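Side-chain contacts in extracellular solute-binding protein, family 1 (Bifidobacterium longum subsp. infantis ATCC 15697, PDB 3OMB), which probably captures a solute, perhaps a sugar, outside the cell for uptake by an ABC transporter, and also holds a magnesium ion: residues Val44-Asn49 and Glu53-Met58; Lys62-Glu65 and Lys71-Trp74. All coordinates share one frame; numbering follows the deposited sequence.

Contact 1. Residues Val44-Asn49 and Glu53-Met58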
ATOM      1  N   VAL A  44       4.860  -9.108 -24.039  1.00 26.70           N
ATOM      2  CA  VAL A  44       4.402  -8.893 -22.678  1.00 25.59           C
ATOM      3  C   VAL A  44       5.206  -7.774 -22.071  1.00 25.68           C
ATOM      4  O   VAL A  44       6.426  -7.890 -21.922  1.00 26.44           O
ATOM      5  CB  VAL A  44       4.600 -10.146 -21.807  1.00 25.33           C
ATOM      6  CG1 VAL A  44       4.062  -9.904 -20.385  1.00 24.66           C
ATOM      7  CG2 VAL A  44       3.921 -11.342 -22.437  1.00 24.06           C
ATOM      8  N   LEU A  45       4.527  -6.691 -21.720  1.00 25.34           N
ATOM      9  CA  LEU A  45       5.145  -5.622 -20.952  1.00 24.89           C
ATOM     10  C   LEU A  45       5.053  -6.019 -19.459  1.00 23.97           C
ATOM     11  O   LEU A  45       4.021  -6.501 -19.024  1.00 23.76           O
ATOM     12  CB  LEU A  45       4.406  -4.312 -21.198  1.00 25.28           C
ATOM     13  CG  LEU A  45       4.863  -3.219 -20.235  1.00 26.11           C
ATOM     14  CD1 LEU A  45       5.758  -2.244 -20.948  1.00 25.27           C
ATOM     15  CD2 LEU A  45       3.660  -2.554 -19.595  1.00 27.85           C
ATOM     16  N   VAL A  46       6.140  -5.837 -18.707  1.00 23.12           N
ATOM     17  CA  VAL A  46       6.198  -6.196 -17.289  1.00 22.65           C
ATOM     18  C   VAL A  46       6.978  -5.123 -16.509  1.00 23.63           C
ATOM     19  O   VAL A  46       8.137  -4.817 -16.806  1.00 23.84           O
ATOM     20  CB  VAL A  46       6.820  -7.623 -17.044  1.00 22.38           C
ATOM     21  CG1 VAL A  46       8.217  -7.772 -17.682  1.00 21.05           C
ATOM     22  CG2 VAL A  46       6.855  -7.940 -15.569  1.00 20.90           C
ATOM     23  N   LYS A  47       6.320  -4.549 -15.523  1.00 24.39           N
ATOM     24  CA  LYS A  47       6.959  -3.614 -14.606  1.00 25.62           C
ATOM     25  C   LYS A  47       7.795  -4.400 -13.602  1.00 25.86           C
ATOM     26  O   LYS A  47       7.357  -5.449 -13.121  1.00 25.10           O
ATOM     27  CB  LYS A  47       5.892  -2.811 -13.875  1.00 25.66           C
ATOM     28  CG  LYS A  47       6.443  -1.608 -13.108  1.00 28.58           C
ATOM     29  CD  LYS A  47       5.399  -1.052 -12.173  1.00 31.20           C
ATOM     30  CE  LYS A  47       4.658   0.096 -12.804  1.00 33.34           C
ATOM     31  NZ  LYS A  47       3.418   0.394 -12.024  1.00 36.00           N
ATOM     32  N   LYS A  48       8.987  -3.881 -13.303  1.00 27.09           N
ATOM     33  CA  LYS A  48       9.977  -4.524 -12.427  1.00 28.06           C
ATOM     34  C   LYS A  48      10.444  -3.582 -11.310  1.00 28.65           C
ATOM     35  O   LYS A  48      10.372  -2.358 -11.449  1.00 29.12           O
ATOM     36  CB  LYS A  48      11.219  -4.923 -13.239  1.00 28.08           C
ATOM     37  CG  LYS A  48      10.960  -5.681 -14.545  1.00 28.62           C
ATOM     38  CD  LYS A  48      10.574  -7.149 -14.305  1.00 29.37           C
ATOM     39  CE  LYS A  48      11.713  -7.964 -13.668  1.00 30.36           C
ATOM     40  NZ  LYS A  48      12.971  -7.967 -14.456  1.00 30.60           N
ATOM     41  N   ASN A  49      10.937  -4.149 -10.211  1.00 29.13           N
ATOM     42  CA  ASN A  49      11.721  -3.375  -9.248  1.00 29.88           C
ATOM     43  C   ASN A  49      13.176  -3.447  -9.729  1.00 30.24           C
ATOM     44  O   ASN A  49      13.582  -4.454 -10.326  1.00 29.96           O
ATOM     45  CB  ASN A  49      11.594  -3.969  -7.829  1.00 30.16           C
ATOM     46  CG  ASN A  49      10.205  -3.769  -7.204  1.00 30.70           C
ATOM     47  OD1 ASN A  49       9.561  -2.733  -7.399  1.00 31.88           O
ATOM     48  ND2 ASN A  49       9.749  -4.764  -6.431  1.00 30.08           N
ATOM     49  N   GLU A  53      16.185  -9.685 -10.911  1.00 30.97           N
ATOM     50  CA  GLU A  53      16.793 -10.382 -12.030  1.00 32.00           C
ATOM     51  C   GLU A  53      16.001 -10.137 -13.338  1.00 31.07           C
ATOM     52  O   GLU A  53      14.793  -9.846 -13.312  1.00 30.96           O
ATOM     53  CB  GLU A  53      16.813 -11.854 -11.596  1.00 33.02           C
ATOM     54  CG  GLU A  53      16.870 -12.964 -12.614  1.00 38.12           C
ATOM     55  CD  GLU A  53      17.336 -14.280 -11.963  1.00 44.46           C
ATOM     56  OE1 GLU A  53      16.489 -15.168 -11.666  1.00 47.34           O
ATOM     57  OE2 GLU A  53      18.564 -14.408 -11.713  1.00 48.36           O
ATOM     58  N   LYS A  54      16.683 -10.220 -14.474  1.00 30.67           N
ATOM     59  CA  LYS A  54      16.012 -10.104 -15.782  1.00 30.49           C
ATOM     60  C   LYS A  54      15.113 -11.319 -16.019  1.00 29.02           C
ATOM     61  O   LYS A  54      15.441 -12.427 -15.570  1.00 28.43           O
ATOM     62  CB  LYS A  54      17.018  -9.961 -16.934  1.00 31.03           C
ATOM     63  CG  LYS A  54      17.868  -8.698 -16.874  1.00 35.05           C
ATOM     64  CD  LYS A  54      18.637  -8.476 -18.199  1.00 40.92           C
ATOM     65  CE  LYS A  54      19.412  -7.130 -18.228  1.00 44.36           C
ATOM     66  NZ  LYS A  54      20.689  -7.164 -17.420  1.00 45.85           N
HETATM   67  N   MSE A  55      13.993 -11.094 -16.713  1.00 28.01           N
HETATM   68  CA  MSE A  55      13.020 -12.144 -17.059  1.00 27.80           C
HETATM   69  C   MSE A  55      13.706 -13.308 -17.752  1.00 27.46           C
HETATM   70  O   MSE A  55      13.411 -14.469 -17.480  1.00 26.80           O
HETATM   71  CB  MSE A  55      11.911 -11.619 -18.000  1.00 28.16           C
HETATM   72  CG  MSE A  55      11.052 -10.467 -17.478  1.00 28.77           C
HETATM   73 SE   MSE A  55      10.321 -10.775 -15.700  0.75 33.14          SE
HETATM   74  CE  MSE A  55       9.404 -12.459 -16.032  1.00 29.39           C
ATOM     75  N   ALA A  56      14.639 -12.990 -18.639  1.00 28.32           N
ATOM     76  CA  ALA A  56      15.371 -14.022 -19.367  1.00 29.43           C
ATOM     77  C   ALA A  56      16.113 -15.017 -18.450  1.00 29.62           C
ATOM     78  O   ALA A  56      16.323 -16.152 -18.846  1.00 30.17           O
ATOM     79  CB  ALA A  56      16.327 -13.391 -20.402  1.00 29.23           C
ATOM     80  N   ASN A  57      16.483 -14.605 -17.235  1.00 30.11           N
ATOM     81  CA  ASN A  57      17.197 -15.496 -16.289  1.00 30.50           C
ATOM     82  C   ASN A  57      16.285 -16.208 -15.287  1.00 29.98           C
ATOM     83  O   ASN A  57      16.775 -16.905 -14.396  1.00 31.33           O
ATOM     84  CB  ASN A  57      18.268 -14.745 -15.484  1.00 30.87           C
ATOM     85  CG  ASN A  57      19.350 -14.148 -16.345  1.00 33.55           C
ATOM     86  OD1 ASN A  57      19.667 -12.982 -16.191  1.00 37.56           O
ATOM     87  ND2 ASN A  57      19.933 -14.935 -17.243  1.00 34.35           N
HETATM   88  N   MSE A  58      14.973 -16.041 -15.420  1.00 28.02           N
HETATM   89  CA  MSE A  58      14.057 -16.669 -14.490  1.00 26.52           C
HETATM   90  C   MSE A  58      13.514 -17.966 -15.084  1.00 25.49           C
HETATM   91  O   MSE A  58      12.880 -17.964 -16.146  1.00 23.96           O
HETATM   92  CB  MSE A  58      12.917 -15.709 -14.121  1.00 26.61           C
HETATM   93  CG  MSE A  58      13.365 -14.444 -13.386  1.00 27.48           C
HETATM   94 SE   MSE A  58      11.820 -13.284 -13.172  0.75 28.33          SE
HETATM   95  CE  MSE A  58      12.587 -11.743 -12.278  1.00 26.83           C
TER
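Lys48 folds over Met55 and hands its ammonium group to the backbone of Glu53. The lysine chain is bent at chi2, chi3 and chi4, and this curl lays CD and CE alongside the selenium of Met55 (a selenomethionine, like Met58) before NZ turns to the carbonyl; CE comes to 3.7 Å from Met55 SE. NZ donates to Glu53 O at 2.9 Å, with a C=O...N angle of 140° and the donor tilted 28° out of the carbonyl plane. The stronger hold on the same nitrogen is a salt bridge to Glu76, whose OE1 also accepts from the backbone N of Met55, and the loop is thereby tied to strand 71-78 as well. All this sits at the C-terminal end of strand 41-48, in a mixed sheet, where the chain turns into the loop that leads to helix 59-68 in the beta-alpha-beta unit of strand 41-48, that helix and strand 71-78. Met58, at the N-cap of that helix, reaches back with an extended chain until its CE lies 4.1 Å from Lys48 CE. A leucine in place of Lys48 would probably leave the Glu76 carboxylate without its buried positive mate and Glu53 O without this donor. Two residues earlier on the same face of the strand, Val46 meets Met55 at a slant: CG1, set between the backbone N and carbonyl carbon (chi1 55°), lies 3.9 Å from Met55 CG.

Contact 2. Residues Lys62-Glu65 and Lys71-Trp74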
ATOM      1  N   LYS A  62      10.560 -19.252 -18.308  1.00 25.66           N
ATOM      2  CA  LYS A  62      10.784 -20.231 -19.384  1.00 26.54           C
ATOM      3  C   LYS A  62       9.805 -21.395 -19.326  1.00 26.51           C
ATOM      4  O   LYS A  62       9.309 -21.829 -20.373  1.00 26.46           O
ATOM      5  CB  LYS A  62      12.212 -20.764 -19.347  1.00 27.11           C
ATOM      6  CG  LYS A  62      13.243 -19.730 -19.754  1.00 30.53           C
ATOM      7  CD  LYS A  62      14.652 -20.184 -19.381  1.00 33.87           C
ATOM      8  CE  LYS A  62      15.611 -18.978 -19.359  1.00 36.87           C
ATOM      9  NZ  LYS A  62      16.730 -19.180 -18.395  1.00 38.56           N
ATOM     10  N   ASP A  63       9.547 -21.903 -18.113  1.00 26.32           N
ATOM     11  CA  ASP A  63       8.496 -22.905 -17.879  1.00 26.37           C
ATOM     12  C   ASP A  63       7.148 -22.412 -18.360  1.00 25.97           C
ATOM     13  O   ASP A  63       6.411 -23.137 -19.043  1.00 26.25           O
ATOM     14  CB  ASP A  63       8.394 -23.254 -16.390  1.00 26.53           C
ATOM     15  CG  ASP A  63       9.628 -23.986 -15.883  1.00 28.52           C
ATOM     16  OD1 ASP A  63      10.415 -24.461 -16.735  1.00 29.88           O
ATOM     17  OD2 ASP A  63       9.815 -24.086 -14.644  1.00 30.29           O
ATOM     18  N   LEU A  64       6.817 -21.183 -17.993  1.00 25.66           N
ATOM     19  CA  LEU A  64       5.569 -20.566 -18.433  1.00 25.80           C
ATOM     20  C   LEU A  64       5.462 -20.548 -19.964  1.00 26.46           C
ATOM     21  O   LEU A  64       4.443 -20.937 -20.522  1.00 26.46           O
ATOM     22  CB  LEU A  64       5.467 -19.154 -17.869  1.00 25.39           C
ATOM     23  CG  LEU A  64       4.267 -18.297 -18.239  1.00 25.44           C
ATOM     24  CD1 LEU A  64       3.016 -18.793 -17.554  1.00 24.98           C
ATOM     25  CD2 LEU A  64       4.558 -16.871 -17.831  1.00 26.75           C
ATOM     26  N   GLU A  65       6.522 -20.104 -20.637  1.00 27.29           N
ATOM     27  CA  GLU A  65       6.571 -20.088 -22.091  1.00 29.06           C
ATOM     28  C   GLU A  65       6.287 -21.492 -22.654  1.00 29.11           C
ATOM     29  O   GLU A  65       5.437 -21.647 -23.541  1.00 29.14           O
ATOM     30  CB  GLU A  65       7.951 -19.580 -22.522  1.00 30.51           C
ATOM     31  CG  GLU A  65       8.216 -19.381 -23.995  1.00 34.84           C
ATOM     32  CD  GLU A  65       9.472 -18.540 -24.239  1.00 40.86           C
ATOM     33  OE1 GLU A  65       9.750 -18.162 -25.395  1.00 43.18           O
ATOM     34  OE2 GLU A  65      10.185 -18.235 -23.262  1.00 45.29           O
ATOM     35  N   LYS A  71       6.038 -18.165 -27.799  1.00 37.15           N
ATOM     36  CA  LYS A  71       7.317 -17.511 -27.569  1.00 36.57           C
ATOM     37  C   LYS A  71       6.987 -16.182 -26.936  1.00 35.04           C
ATOM     38  O   LYS A  71       6.185 -15.425 -27.478  1.00 34.90           O
ATOM     39  CB  LYS A  71       8.100 -17.345 -28.882  1.00 37.36           C
ATOM     40  CG  LYS A  71       9.385 -16.521 -28.758  1.00 40.39           C
ATOM     41  CD  LYS A  71      10.468 -17.032 -29.726  1.00 46.41           C
ATOM     42  CE  LYS A  71      11.821 -16.346 -29.487  1.00 49.22           C
ATOM     43  NZ  LYS A  71      12.290 -16.542 -28.071  1.00 50.97           N
ATOM     44  N   ILE A  72       7.568 -15.906 -25.773  1.00 33.54           N
ATOM     45  CA  ILE A  72       7.285 -14.641 -25.089  1.00 32.07           C
ATOM     46  C   ILE A  72       8.403 -13.638 -25.357  1.00 32.02           C
ATOM     47  O   ILE A  72       9.564 -13.956 -25.164  1.00 32.15           O
ATOM     48  CB  ILE A  72       7.095 -14.849 -23.570  1.00 31.50           C
ATOM     49  CG1 ILE A  72       5.969 -15.866 -23.311  1.00 30.82           C
ATOM     50  CG2 ILE A  72       6.829 -13.507 -22.887  1.00 30.14           C
ATOM     51  CD1 ILE A  72       5.814 -16.288 -21.857  1.00 30.44           C
ATOM     52  N   GLU A  73       8.056 -12.452 -25.842  1.00 31.83           N
ATOM     53  CA  GLU A  73       9.024 -11.350 -25.976  1.00 32.46           C
ATOM     54  C   GLU A  73       8.758 -10.386 -24.819  1.00 31.70           C
ATOM     55  O   GLU A  73       7.747  -9.665 -24.833  1.00 31.79           O
ATOM     56  CB  GLU A  73       8.896 -10.627 -27.342  1.00 32.86           C
ATOM     57  CG  GLU A  73       9.341 -11.481 -28.568  1.00 37.05           C
ATOM     58  CD  GLU A  73       9.342 -10.731 -29.944  1.00 41.80           C
ATOM     59  OE1 GLU A  73       8.867  -9.567 -30.048  1.00 42.85           O
ATOM     60  OE2 GLU A  73       9.834 -11.330 -30.940  1.00 45.13           O
ATOM     61  N   TRP A  74       9.634 -10.396 -23.815  1.00 30.77           N
ATOM     62  CA  TRP A  74       9.451  -9.583 -22.601  1.00 30.26           C
ATOM     63  C   TRP A  74       9.865  -8.149 -22.842  1.00 31.06           C
ATOM     64  O   TRP A  74      10.918  -7.879 -23.406  1.00 30.55           O
ATOM     65  CB  TRP A  74      10.258 -10.143 -21.419  1.00 29.74           C
ATOM     66  CG  TRP A  74       9.811 -11.516 -20.967  1.00 27.92           C
ATOM     67  CD1 TRP A  74      10.383 -12.730 -21.300  1.00 27.25           C
ATOM     68  CD2 TRP A  74       8.687 -11.819 -20.122  1.00 25.74           C
ATOM     69  NE1 TRP A  74       9.683 -13.762 -20.682  1.00 26.81           N
ATOM     70  CE2 TRP A  74       8.639 -13.224 -19.965  1.00 25.56           C
ATOM     71  CE3 TRP A  74       7.723 -11.030 -19.465  1.00 25.67           C
ATOM     72  CZ2 TRP A  74       7.659 -13.859 -19.180  1.00 26.30           C
ATOM     73  CZ3 TRP A  74       6.735 -11.671 -18.683  1.00 23.84           C
ATOM     74  CH2 TRP A  74       6.713 -13.063 -18.553  1.00 24.80           C
TER
HETATM   75  O   HOH W   1       9.977 -16.426 -21.008  1.00 27.62           O
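Glu65 and Lys71 bring their CA atoms to 6.1 Å where helix 59-68 lies against the start of strand 71-78. This is the second half of a beta-alpha-beta crossover that begins on strand 41-48, with the strand forming one edge of its four-stranded sheet. Glu65 does most of the work. Its side chain is fully extended, CG swung away from its own backbone N (chi1 -176°), which carries the carboxylate straight across to the strand. There OE1 accepts the backbone N-H of Ile72 at 3.2 Å, the N-H...O angle 155°; the donor arrives from well above the carboxylate plane, 72° out of it. The same oxygen lies against the CA of Lys71, and Lys71 NZ hangs 4.0 Å from OE1, too far for a salt bridge though its charge may still favour an ionised glutamate.

Beside this polar patch the inward face is apolar. Ile72 pushes CD1 against the CA and CB of Glu65, 4.0 Å from CB, while its CG2 sits over one face of the Trp74 ring near the rim. Leu64 comes in from the helix: CD2 stands 4.3 Å from Ile72 CD1 and also meets the indole at its edge, near the ring plane, next to CH2. Helix 363-373 covers Leu64 and Ile72 through Leu369. A water closes the group, donating to Glu65 OE2 at 2.9 Å and accepting from Trp74 NE1 in the plane of the indole, 2.7 Å from that nitrogen.

Contacts 1 and 2 follow one another along a single beta-alpha-beta unit, their centres about 11 Å apart: 44-49 with 53-58 covers the exit from the first strand, 62-65 with 71-74 the packing of the helix onto the second. The two strands are neighbours in the sheet, with a probable hydrogen bond from Val44 N to Glu73 O at 3.0 Å. Trp74 belongs to both settings, for its CG lies 3.6 Å from Met55 CB, and its CZ3 lies 3.6 Å from Val44 CG1. Neither contact touches the magnesium site formed by Asp199, Asn201, Asn203, Gln205, Asp207 and Glu208; both are structural packing away from it.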